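Local coordinates for protein major allergen Dau c 1 (Daucus carota, PDB 2WQL) that is a Bet v 1-type pathogenesis-related protein of plant defence and a major carrot allergen, and probably carries small hydrophobic ligands in its large internal pocket, at residues Lys18-Ser21 with Gly22-Asp26; Val127-Glu130 with Glu131-Lys134; Ala142-Lys145 with Ala146-Tyr150. The protein carries 4 engineered substitutions. All blocks are in the same frame, centred on the assembly; numbering follows the deposited sequence.

Contact 1. Residues Lys18-Ser21 with Gly22-Asp26; sequences KIFS and GIVLD. With P4C (O-acetaldehydyl-hexaethylene glycol), chain E.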
ATOM      1  N   LYS A  18      18.646   9.826 -10.026  1.00 25.01           N
ATOM      2  CA  LYS A  18      19.477  10.631  -9.141  1.00 25.11           C
ATOM      3  C   LYS A  18      19.950   9.818  -7.924  1.00 24.65           C
ATOM      4  O   LYS A  18      21.116   9.903  -7.533  1.00 24.62           O
ATOM      5  CB  LYS A  18      18.705  11.880  -8.719  1.00 25.31           C
ATOM      6  CG  LYS A  18      19.527  13.146  -8.584  1.00 27.56           C
ATOM      7  CD  LYS A  18      18.612  14.396  -8.592  1.00 30.08           C
ATOM      8  CE  LYS A  18      19.393  15.720  -8.685  1.00 31.41           C
ATOM      9  NZ  LYS A  18      18.757  16.786  -7.837  1.00 32.41           N
ATOM     10  N   ILE A  19      19.056   9.022  -7.339  1.00 24.14           N
ATOM     11  CA  ILE A  19      19.409   8.178  -6.198  1.00 24.09           C
ATOM     12  C   ILE A  19      20.500   7.188  -6.582  1.00 24.42           C
ATOM     13  O   ILE A  19      21.505   7.044  -5.883  1.00 24.60           O
ATOM     14  CB  ILE A  19      18.180   7.408  -5.654  1.00 23.98           C
ATOM     15  CG1 ILE A  19      17.286   8.339  -4.835  1.00 24.39           C
ATOM     16  CG2 ILE A  19      18.593   6.252  -4.772  1.00 23.30           C
ATOM     17  CD1 ILE A  19      17.891   8.770  -3.520  1.00 23.96           C
ATOM     18  N   PHE A  20      20.304   6.520  -7.706  1.00 24.53           N
ATOM     19  CA  PHE A  20      21.273   5.570  -8.207  1.00 24.77           C
ATOM     20  C   PHE A  20      22.637   6.205  -8.435  1.00 25.06           C
ATOM     21  O   PHE A  20      23.653   5.569  -8.202  1.00 25.52           O
ATOM     22  CB  PHE A  20      20.793   4.962  -9.523  1.00 24.89           C
ATOM     23  CG  PHE A  20      21.614   3.789  -9.980  1.00 24.08           C
ATOM     24  CD1 PHE A  20      21.463   2.544  -9.372  1.00 24.18           C
ATOM     25  CD2 PHE A  20      22.525   3.922 -11.004  1.00 23.55           C
ATOM     26  CE1 PHE A  20      22.202   1.444  -9.790  1.00 24.28           C
ATOM     27  CE2 PHE A  20      23.275   2.828 -11.429  1.00 24.27           C
ATOM     28  CZ  PHE A  20      23.111   1.585 -10.817  1.00 24.09           C
ATOM     29  N   SER A  21      22.668   7.445  -8.911  1.00 25.28           N
ATOM     30  CA  SER A  21      23.942   8.098  -9.154  1.00 25.73           C
ATOM     31  C   SER A  21      24.630   8.370  -7.823  1.00 25.68           C
ATOM     32  O   SER A  21      25.846   8.293  -7.727  1.00 26.15           O
ATOM     33  CB  SER A  21      23.769   9.390  -9.951  1.00 25.65           C
ATOM     34  OG  SER A  21      23.157  10.388  -9.144  1.00 27.93           O
ATOM     35  N   GLY A  22      23.854   8.656  -6.791  1.00 25.45           N
ATOM     36  CA  GLY A  22      24.426   8.974  -5.499  1.00 25.55           C
ATOM     37  C   GLY A  22      24.905   7.754  -4.735  1.00 25.65           C
ATOM     38  O   GLY A  22      25.973   7.773  -4.130  1.00 25.49           O
ATOM     39  N   ILE A  23      24.112   6.690  -4.744  1.00 25.88           N
ATOM     40  CA  ILE A  23      24.417   5.538  -3.898  1.00 26.14           C
ATOM     41  C   ILE A  23      25.172   4.441  -4.633  1.00 26.43           C
ATOM     42  O   ILE A  23      25.574   3.475  -3.998  1.00 27.13           O
ATOM     43  CB  ILE A  23      23.161   4.939  -3.207  1.00 26.07           C
ATOM     44  CG1 ILE A  23      22.273   4.201  -4.213  1.00 26.55           C
ATOM     45  CG2 ILE A  23      22.376   6.025  -2.461  1.00 25.36           C
ATOM     46  CD1 ILE A  23      20.940   3.713  -3.639  1.00 25.51           C
ATOM     47  N   VAL A  24      25.380   4.585  -5.945  1.00 26.50           N
ATOM     48  CA  VAL A  24      26.234   3.654  -6.707  1.00 26.39           C
ATOM     49  C   VAL A  24      27.316   4.366  -7.526  1.00 26.86           C
ATOM     50  O   VAL A  24      28.508   4.243  -7.231  1.00 27.17           O
ATOM     51  CB  VAL A  24      25.401   2.764  -7.651  1.00 26.43           C
ATOM     52  CG1 VAL A  24      26.307   1.928  -8.526  1.00 26.10           C
ATOM     53  CG2 VAL A  24      24.456   1.871  -6.856  1.00 25.28           C
ATOM     54  N   LEU A  25      26.910   5.118  -8.546  1.00 27.14           N
ATOM     55  CA  LEU A  25      27.872   5.625  -9.536  1.00 27.42           C
ATOM     56  C   LEU A  25      28.930   6.549  -8.956  1.00 27.59           C
ATOM     57  O   LEU A  25      30.118   6.388  -9.256  1.00 27.35           O
ATOM     58  CB  LEU A  25      27.156   6.342 -10.694  1.00 27.35           C
ATOM     59  CG  LEU A  25      26.264   5.462 -11.578  1.00 27.29           C
ATOM     60  CD1 LEU A  25      25.721   6.235 -12.768  1.00 25.95           C
ATOM     61  CD2 LEU A  25      27.019   4.222 -12.027  1.00 26.21           C
ATOM     62  N   ASP A  26      28.489   7.503  -8.135  1.00 28.03           N
ATOM     63  CA  ASP A  26      29.351   8.559  -7.599  1.00 28.19           C
ATOM     64  C   ASP A  26      29.633   8.382  -6.113  1.00 27.99           C
ATOM     65  O   ASP A  26      30.145   9.288  -5.464  1.00 28.27           O
ATOM     66  CB  ASP A  26      28.705   9.924  -7.840  1.00 28.46           C
ATOM     67  CG  ASP A  26      28.414  10.182  -9.307  1.00 30.16           C
ATOM     68  OD1 ASP A  26      29.204   9.722 -10.163  1.00 32.43           O
ATOM     69  OD2 ASP A  26      27.406  10.864  -9.606  1.00 32.31           O
TER
HETATM   70  O1  P4C E 200      27.866   1.377  -3.513  1.00 44.82           O
HETATM   71  C2  P4C E 200      27.368   0.557  -2.746  1.00 42.98           C
HETATM   72  C3  P4C E 200      25.881   0.253  -2.763  1.00 41.99           C
HETATM   73  O4  P4C E 200      25.637  -0.799  -1.811  1.00 42.74           O
HETATM   74  C5  P4C E 200      24.405  -1.542  -1.948  1.00 40.77           C
HETATM   75  C6  P4C E 200      24.562  -2.882  -1.216  1.00 40.48           C
HETATM   76  O7  P4C E 200      24.046  -2.812   0.110  1.00 41.48           O
HETATM   77  C8  P4C E 200      22.605  -2.773   0.204  1.00 41.56           C
HETATM   78  C9  P4C E 200      22.060  -1.643   1.110  1.00 40.39           C
HETATM   79  O10 P4C E 200      21.332  -0.658   0.337  1.00 38.26           O
HETATM   80  C11 P4C E 200      21.221   0.635   0.961  1.00 35.38           C
HETATM   81  C12 P4C E 200      22.082   1.679   0.252  1.00 34.68           C
HETATM   82  O13 P4C E 200      23.064   2.217   1.151  1.00 34.28           O
HETATM   83  C14 P4C E 200      23.880   3.259   0.599  1.00 33.33           C
HETATM   84  C15 P4C E 200      25.055   2.683  -0.183  1.00 34.50           C
HETATM   85  O16 P4C E 200      26.263   2.739   0.578  1.00 37.06           O
HETATM   86  C17 P4C E 200      27.223   1.699   0.271  1.00 39.01           C
HETATM   87  C18 P4C E 200      28.012   1.269   1.528  1.00 40.07           C
HETATM   88  O19 P4C E 200      28.554  -0.071   1.430  1.00 41.22           O
HETATM   89  C20 P4C E 200      27.884  -1.065   2.231  1.00 41.31           C
HETATM   90  C21 P4C E 200      27.984  -2.453   1.565  1.00 42.05           C
HETATM   91  O22 P4C E 200      26.718  -3.135   1.397  1.00 42.60           O

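Contact 2. Residues Val127-Glu130 with Glu131-Lys134; sequences VVPE and ENIK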
ATOM      1  N   VAL A 127      22.313 -19.882  11.439  1.00 23.89           N
ATOM      2  CA  VAL A 127      21.379 -18.803  11.122  1.00 23.45           C
ATOM      3  C   VAL A 127      21.935 -17.449  11.588  1.00 23.02           C
ATOM      4  O   VAL A 127      22.469 -17.339  12.684  1.00 22.65           O
ATOM      5  CB  VAL A 127      19.999 -19.068  11.755  1.00 23.28           C
ATOM      6  CG1 VAL A 127      19.108 -17.862  11.572  1.00 22.88           C
ATOM      7  CG2 VAL A 127      19.375 -20.328  11.129  1.00 22.54           C
ATOM      8  N   VAL A 128      21.807 -16.431  10.739  1.00 22.88           N
ATOM      9  CA  VAL A 128      22.149 -15.061  11.106  1.00 22.89           C
ATOM     10  C   VAL A 128      21.017 -14.463  11.941  1.00 22.86           C
ATOM     11  O   VAL A 128      19.894 -14.389  11.465  1.00 22.81           O
ATOM     12  CB  VAL A 128      22.335 -14.177   9.877  1.00 23.14           C
ATOM     13  CG1 VAL A 128      22.761 -12.782  10.305  1.00 21.82           C
ATOM     14  CG2 VAL A 128      23.345 -14.799   8.902  1.00 22.91           C
ATOM     15  N   PRO A 129      21.301 -14.041  13.186  1.00 23.04           N
ATOM     16  CA  PRO A 129      20.230 -13.562  14.064  1.00 23.29           C
ATOM     17  C   PRO A 129      19.545 -12.279  13.596  1.00 23.79           C
ATOM     18  O   PRO A 129      20.175 -11.427  12.968  1.00 23.31           O
ATOM     19  CB  PRO A 129      20.951 -13.300  15.387  1.00 23.13           C
ATOM     20  CG  PRO A 129      22.178 -14.096  15.317  1.00 23.06           C
ATOM     21  CD  PRO A 129      22.588 -14.096  13.899  1.00 22.90           C
ATOM     22  N   GLU A 130      18.268 -12.149  13.947  1.00 24.66           N
ATOM     23  CA  GLU A 130      17.455 -11.004  13.557  1.00 25.58           C
ATOM     24  C   GLU A 130      18.082  -9.670  14.011  1.00 25.43           C
ATOM     25  O   GLU A 130      18.024  -8.680  13.279  1.00 25.43           O
ATOM     26  CB  GLU A 130      16.012 -11.182  14.068  1.00 26.11           C
ATOM     27  CG  GLU A 130      14.938 -10.315  13.383  1.00 29.89           C
ATOM     28  CD  GLU A 130      14.864 -10.484  11.841  1.00 35.01           C
ATOM     29  OE1 GLU A 130      15.202 -11.579  11.318  1.00 37.02           O
ATOM     30  OE2 GLU A 130      14.452  -9.507  11.151  1.00 38.20           O
ATOM     31  N   GLU A 131      18.718  -9.638  15.183  1.00 25.45           N
ATOM     32  CA  GLU A 131      19.309  -8.367  15.675  1.00 25.59           C
ATOM     33  C   GLU A 131      20.404  -7.847  14.733  1.00 24.85           C
ATOM     34  O   GLU A 131      20.522  -6.660  14.521  1.00 24.90           O
ATOM     35  CB  GLU A 131      19.797  -8.454  17.145  1.00 25.80           C
ATOM     36  CG  GLU A 131      21.193  -9.104  17.373  1.00 28.43           C
ATOM     37  CD  GLU A 131      21.870  -8.735  18.722  1.00 30.73           C
ATOM     38  OE1 GLU A 131      22.099  -7.524  18.980  1.00 32.69           O
ATOM     39  OE2 GLU A 131      22.226  -9.661  19.501  1.00 30.90           O
ATOM     40  N   ASN A 132      21.197  -8.729  14.155  1.00 24.39           N
ATOM     41  CA  ASN A 132      22.271  -8.293  13.253  1.00 24.14           C
ATOM     42  C   ASN A 132      21.727  -7.782  11.931  1.00 24.22           C
ATOM     43  O   ASN A 132      22.315  -6.888  11.321  1.00 24.18           O
ATOM     44  CB  ASN A 132      23.252  -9.431  12.977  1.00 23.92           C
ATOM     45  CG  ASN A 132      23.895  -9.948  14.221  1.00 23.60           C
ATOM     46  OD1 ASN A 132      23.307 -10.737  14.950  1.00 24.11           O
ATOM     47  ND2 ASN A 132      25.103  -9.505  14.485  1.00 23.52           N
ATOM     48  N   ILE A 133      20.617  -8.368  11.478  1.00 24.23           N
ATOM     49  CA  ILE A 133      19.972  -7.941  10.245  1.00 24.28           C
ATOM     50  C   ILE A 133      19.324  -6.555  10.434  1.00 24.27           C
ATOM     51  O   ILE A 133      19.445  -5.673   9.576  1.00 24.09           O
ATOM     52  CB  ILE A 133      18.943  -8.991   9.764  1.00 24.30           C
ATOM     53  CG1 ILE A 133      19.658 -10.303   9.409  1.00 24.28           C
ATOM     54  CG2 ILE A 133      18.171  -8.488   8.545  1.00 23.79           C
ATOM     55  CD1 ILE A 133      18.724 -11.529   9.291  1.00 23.69           C
ATOM     56  N   LYS A 134      18.642  -6.367  11.551  1.00 24.22           N
ATOM     57  CA  LYS A 134      18.060  -5.063  11.864  1.00 24.73           C
ATOM     58  C   LYS A 134      19.125  -3.969  11.974  1.00 24.39           C
ATOM     59  O   LYS A 134      18.905  -2.831  11.546  1.00 24.65           O
ATOM     60  CB  LYS A 134      17.263  -5.105  13.166  1.00 24.91           C
ATOM     61  CG  LYS A 134      15.908  -5.800  13.085  1.00 26.59           C
ATOM     62  CD  LYS A 134      15.350  -5.963  14.530  1.00 29.53           C
ATOM     63  CE  LYS A 134      13.971  -6.633  14.578  1.00 30.66           C
ATOM     64  NZ  LYS A 134      13.439  -6.703  15.970  1.00 30.26           N
TER

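Contact 3. Residues Ala142-Lys145 with Ala146-Tyr150; sequences ALFK and AIEAY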
ATOM      1  N   ALA A 142      20.537   4.829   7.326  1.00 22.05           N
ATOM      2  CA  ALA A 142      21.218   6.046   7.788  1.00 22.15           C
ATOM      3  C   ALA A 142      22.106   6.629   6.692  1.00 22.57           C
ATOM      4  O   ALA A 142      22.085   7.824   6.427  1.00 22.29           O
ATOM      5  CB  ALA A 142      22.051   5.766   9.037  1.00 21.63           C
ATOM      6  N   LEU A 143      22.891   5.769   6.056  1.00 23.07           N
ATOM      7  CA  LEU A 143      23.793   6.198   5.013  1.00 23.51           C
ATOM      8  C   LEU A 143      23.013   6.616   3.760  1.00 23.33           C
ATOM      9  O   LEU A 143      23.318   7.645   3.149  1.00 23.23           O
ATOM     10  CB  LEU A 143      24.794   5.087   4.690  1.00 23.96           C
ATOM     11  CG  LEU A 143      25.910   5.434   3.702  1.00 25.08           C
ATOM     12  CD1 LEU A 143      26.701   6.643   4.200  1.00 24.57           C
ATOM     13  CD2 LEU A 143      26.808   4.210   3.487  1.00 26.02           C
ATOM     14  N   PHE A 144      22.003   5.841   3.393  1.00 23.20           N
ATOM     15  CA  PHE A 144      21.129   6.195   2.276  1.00 23.34           C
ATOM     16  C   PHE A 144      20.591   7.614   2.431  1.00 23.46           C
ATOM     17  O   PHE A 144      20.670   8.423   1.501  1.00 23.40           O
ATOM     18  CB  PHE A 144      19.948   5.224   2.189  1.00 23.35           C
ATOM     19  CG  PHE A 144      19.014   5.498   1.046  1.00 23.69           C
ATOM     20  CD1 PHE A 144      19.112   4.768  -0.134  1.00 25.20           C
ATOM     21  CD2 PHE A 144      18.048   6.467   1.132  1.00 24.24           C
ATOM     22  CE1 PHE A 144      18.263   5.001  -1.193  1.00 24.16           C
ATOM     23  CE2 PHE A 144      17.201   6.716   0.073  1.00 24.68           C
ATOM     24  CZ  PHE A 144      17.310   5.971  -1.096  1.00 24.94           C
ATOM     25  N   LYS A 145      20.051   7.908   3.613  1.00 23.36           N
ATOM     26  CA  LYS A 145      19.391   9.172   3.862  1.00 23.30           C
ATOM     27  C   LYS A 145      20.361  10.342   3.978  1.00 23.04           C
ATOM     28  O   LYS A 145      20.017  11.477   3.658  1.00 22.85           O
ATOM     29  CB  LYS A 145      18.505   9.069   5.108  1.00 23.60           C
ATOM     30  CG  LYS A 145      17.249   8.194   4.920  1.00 24.54           C
ATOM     31  CD  LYS A 145      16.312   8.769   3.854  1.00 25.93           C
ATOM     32  CE  LYS A 145      14.955   8.060   3.783  1.00 26.17           C
ATOM     33  NZ  LYS A 145      14.113   8.645   2.666  1.00 25.26           N
ATOM     34  N   ALA A 146      21.574  10.082   4.441  1.00 23.00           N
ATOM     35  CA  ALA A 146      22.598  11.121   4.448  1.00 22.70           C
ATOM     36  C   ALA A 146      22.909  11.510   2.998  1.00 22.79           C
ATOM     37  O   ALA A 146      23.088  12.683   2.684  1.00 22.73           O
ATOM     38  CB  ALA A 146      23.855  10.643   5.173  1.00 22.37           C
ATOM     39  N   ILE A 147      22.956  10.511   2.116  1.00 22.93           N
ATOM     40  CA  ILE A 147      23.193  10.738   0.690  1.00 23.19           C
ATOM     41  C   ILE A 147      22.005  11.448   0.036  1.00 23.68           C
ATOM     42  O   ILE A 147      22.184  12.381  -0.753  1.00 23.58           O
ATOM     43  CB  ILE A 147      23.529   9.411  -0.055  1.00 23.12           C
ATOM     44  CG1 ILE A 147      24.913   8.902   0.359  1.00 22.64           C
ATOM     45  CG2 ILE A 147      23.519   9.593  -1.562  1.00 22.66           C
ATOM     46  CD1 ILE A 147      25.149   7.440   0.041  1.00 21.41           C
ATOM     47  N   GLU A 148      20.794  11.022   0.369  1.00 24.12           N
ATOM     48  CA  GLU A 148      19.585  11.722  -0.094  1.00 24.47           C
ATOM     49  C   GLU A 148      19.641  13.224   0.245  1.00 23.93           C
ATOM     50  O   GLU A 148      19.322  14.082  -0.575  1.00 24.00           O
ATOM     51  CB  GLU A 148      18.333  11.092   0.521  1.00 24.86           C
ATOM     52  CG  GLU A 148      17.052  11.400  -0.228  1.00 27.03           C
ATOM     53  CD  GLU A 148      15.794  11.090   0.579  1.00 29.92           C
ATOM     54  OE1 GLU A 148      15.135  12.050   1.006  1.00 32.87           O
ATOM     55  OE2 GLU A 148      15.457   9.903   0.800  1.00 32.50           O
ATOM     56  N   ALA A 149      20.070  13.535   1.456  1.00 23.54           N
ATOM     57  CA  ALA A 149      20.202  14.918   1.891  1.00 23.15           C
ATOM     58  C   ALA A 149      21.185  15.683   1.012  1.00 23.16           C
ATOM     59  O   ALA A 149      20.928  16.816   0.610  1.00 22.81           O
ATOM     60  CB  ALA A 149      20.638  14.964   3.329  1.00 22.84           C
ATOM     61  N   TYR A 150      22.316  15.061   0.704  1.00 23.24           N
ATOM     62  CA  TYR A 150      23.327  15.707  -0.139  1.00 23.36           C
ATOM     63  C   TYR A 150      22.799  15.954  -1.581  1.00 23.28           C
ATOM     64  O   TYR A 150      23.047  17.009  -2.181  1.00 22.86           O
ATOM     65  CB  TYR A 150      24.615  14.874  -0.146  1.00 23.37           C
ATOM     66  CG  TYR A 150      25.617  15.319  -1.179  1.00 24.44           C
ATOM     67  CD1 TYR A 150      26.599  16.244  -0.863  1.00 26.05           C
ATOM     68  CD2 TYR A 150      25.574  14.816  -2.471  1.00 25.86           C
ATOM     69  CE1 TYR A 150      27.518  16.663  -1.808  1.00 27.46           C
ATOM     70  CE2 TYR A 150      26.480  15.224  -3.428  1.00 27.37           C
ATOM     71  CZ  TYR A 150      27.452  16.151  -3.098  1.00 27.97           C
ATOM     72  OH  TYR A 150      28.361  16.558  -4.055  1.00 28.71           O
TER

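Contact 1. Residues Lys18-Ser21 with Gly22-Asp26
Phe-20 swings its ring along the helix to the next turn, CG lying opposite its own backbone N (chi1 -169°), and meets Val-24, whose CG1 is likewise anti to N, which sets its branched CB over one face of the ring. Val-24 CB stands 4.1 Å from the centroid of the Phe-20 ring and 12° off the ring normal, a CH-pi contact over the face. The two methyls divide the ring between them: CG2 touches CE1 and CG1 touches CZ. Leu-25 CG comes obliquely to CE2 of the same ring, while the phenyl also packs on Val-104 and Leu-79. On the neighbouring side of the helix, Ile-19 CG2 lies 3.6 Å from Ile-23 CD1; beta-branched isoleucines suit this inner side, which faces Phe-144 of helix 130-153. Ser-21 folds its OG back onto the helix, 2.6 Å from Lys-18 O, which also accepts the amide of Gly-22 from the same face of its plane, so that two donors grip one carbonyl. Glycine at 22 presents no side chain to the nearby Ile-147. Farther on, the ladder widens: Asp-26 N bonds to Ser-21 O at 2.8 Å, five residues back, and Leu-25 N reaches Phe-20 O only weakly. Ile-23 O, in this widened turn, lies 3.1 Å from O1 of the bound hexaethylene glycol aldehyde. A short helix whose closing pi-type turn brings a backbone carbonyl up to the ligand thus forms part of the pocket wall of the Bet v 1 fold, in which two short helices stand between the first two strands.

Contact 2. Residues Val127-Glu130 with Glu131-Lys134
Ile-133 reaches back over the start of its helix towards Val-128. CB lies 3.6 Å from Glu-130 O, against the first turn. From there CG1, anti to the carbonyl carbon and beside the backbone N (chi1 -64°), turns back along the chain to Pro-129 O and meets Val-128 CG1 at 4.1 Å, the two side chains meeting at a slant. CD1, at the tip, rests 3.8 Å from Val-128 O. A branched aliphatic chain fits here because Val-128 and Ile-133 both lie on Phe-120 of strand 112-122, and Gln-4 also touches Ile-133 while its OE1 accepts a hydrogen bond from Val-128 N. This is the beginning of helix 130-153, the long C-terminal helix that in Bet v 1 proteins packs across the curved antiparallel sheet. Pro-129 takes the N-cap position, where a residue without an amide hydrogen is well tolerated; its carbonyl accepts weak bonds from the amides of Asn-132 and Ile-133. The pyrrolidine also packs on Asn-132, whose OD1 comes within 3.5 Å of Pro-129 CB. The next link is straighter, Lys-134 N to Glu-130 O at 3.0 Å with an N-H...O angle of 171°. Beside this bond the aliphatic part of Glu-130 crosses that of Lys-134 at about a right angle, CG to CE 4.0 Å, yet Glu-130 OE2 and Lys-134 NZ stay 5.7 Å apart, too far for a salt bridge, though the opposite charges probably attract weakly. Glu-131 and Lys-134 lay their side chains against Ile-152 of the second subunit, aliphatic parts packing while polar ends can face water.

Contact 3. Residues Ala142-Lys145 with Ala146-Tyr150
Lys-145 NZ and Glu-148 OE2 form a salt bridge 2.6 Å long, between residues three apart on one side of helix 130-153. The two chains run side by side and point the same way. The ammonium meets OE2 on its syn side, 18° out of the carboxylate plane, whereas Glu-148 OE1 stays 3.9 Å from NZ. Methylenes take part as well: Lys-145 CD lies 3.4 Å from Glu-148 OE2. The lysine gets there by bending at chi2 (-63°), while Glu-148, with CG anti to its N, remains extended beyond CG.

Next comes Phe-144, whose CE2 is 3.7 Å from Glu-148 OE2; this oxygen stands at the ring edge near its plane, and the carboxylate is turned 88° to the ring. Lys-145 CD also lies at that ring's edge, so the phenyl borders the ion pair without stacking on it. On another side of the helix Leu-143 CG and Ile-147 CD1 pack at 4.2 Å. Leu-143, an apolar residue of the ligand pocket, touches the bound hexaethylene glycol aldehyde and also packs on Tyr-39 and Ala-35; isoleucine suits position 147 because it fits against Ile-23 and Val-30 of the two short helices.

The backbone holds these groups in phase through regular alpha-helical bonds, among them Glu-148 N to Phe-144 O at 2.8 Å. Ala-142 packs against Ala-142 of the second subunit, and Ala-149 against Ala-138 of that subunit, where small side chains permit close approach.

Farther out, strand 5-12 fixes the ion pair: Lys-145 NZ donates to Thr-11 O, and Ser-12 OG makes a weak bond to Glu-148 OE2. With Glu-148 buried, this neighbouring ammonium probably keeps the acid ionised, and the bridge would partly offset the cost of holding its charge away from water.

How the contacts relate
From the N terminus the chain leaves strand 5-12 and enters helix 16-25, where contact 1 spans its last turns before helix 27-34. The seven-stranded sheet is then completed, and the chain passes into contact 2, which starts helix 130-153; contact 3 follows towards the end of the same helix. Each contact is local, and the three run in series, neither nesting nor crossing. Contacts 1 and 3 touch through aliphatic and aromatic side chains, which joins the short helix 16-25 to the long helix 130-153 beside the ligand. Contact 2 lies across the chain's centre from contact 1, their centres about 27 Å apart; contacts 2 and 3 both reach the second subunit.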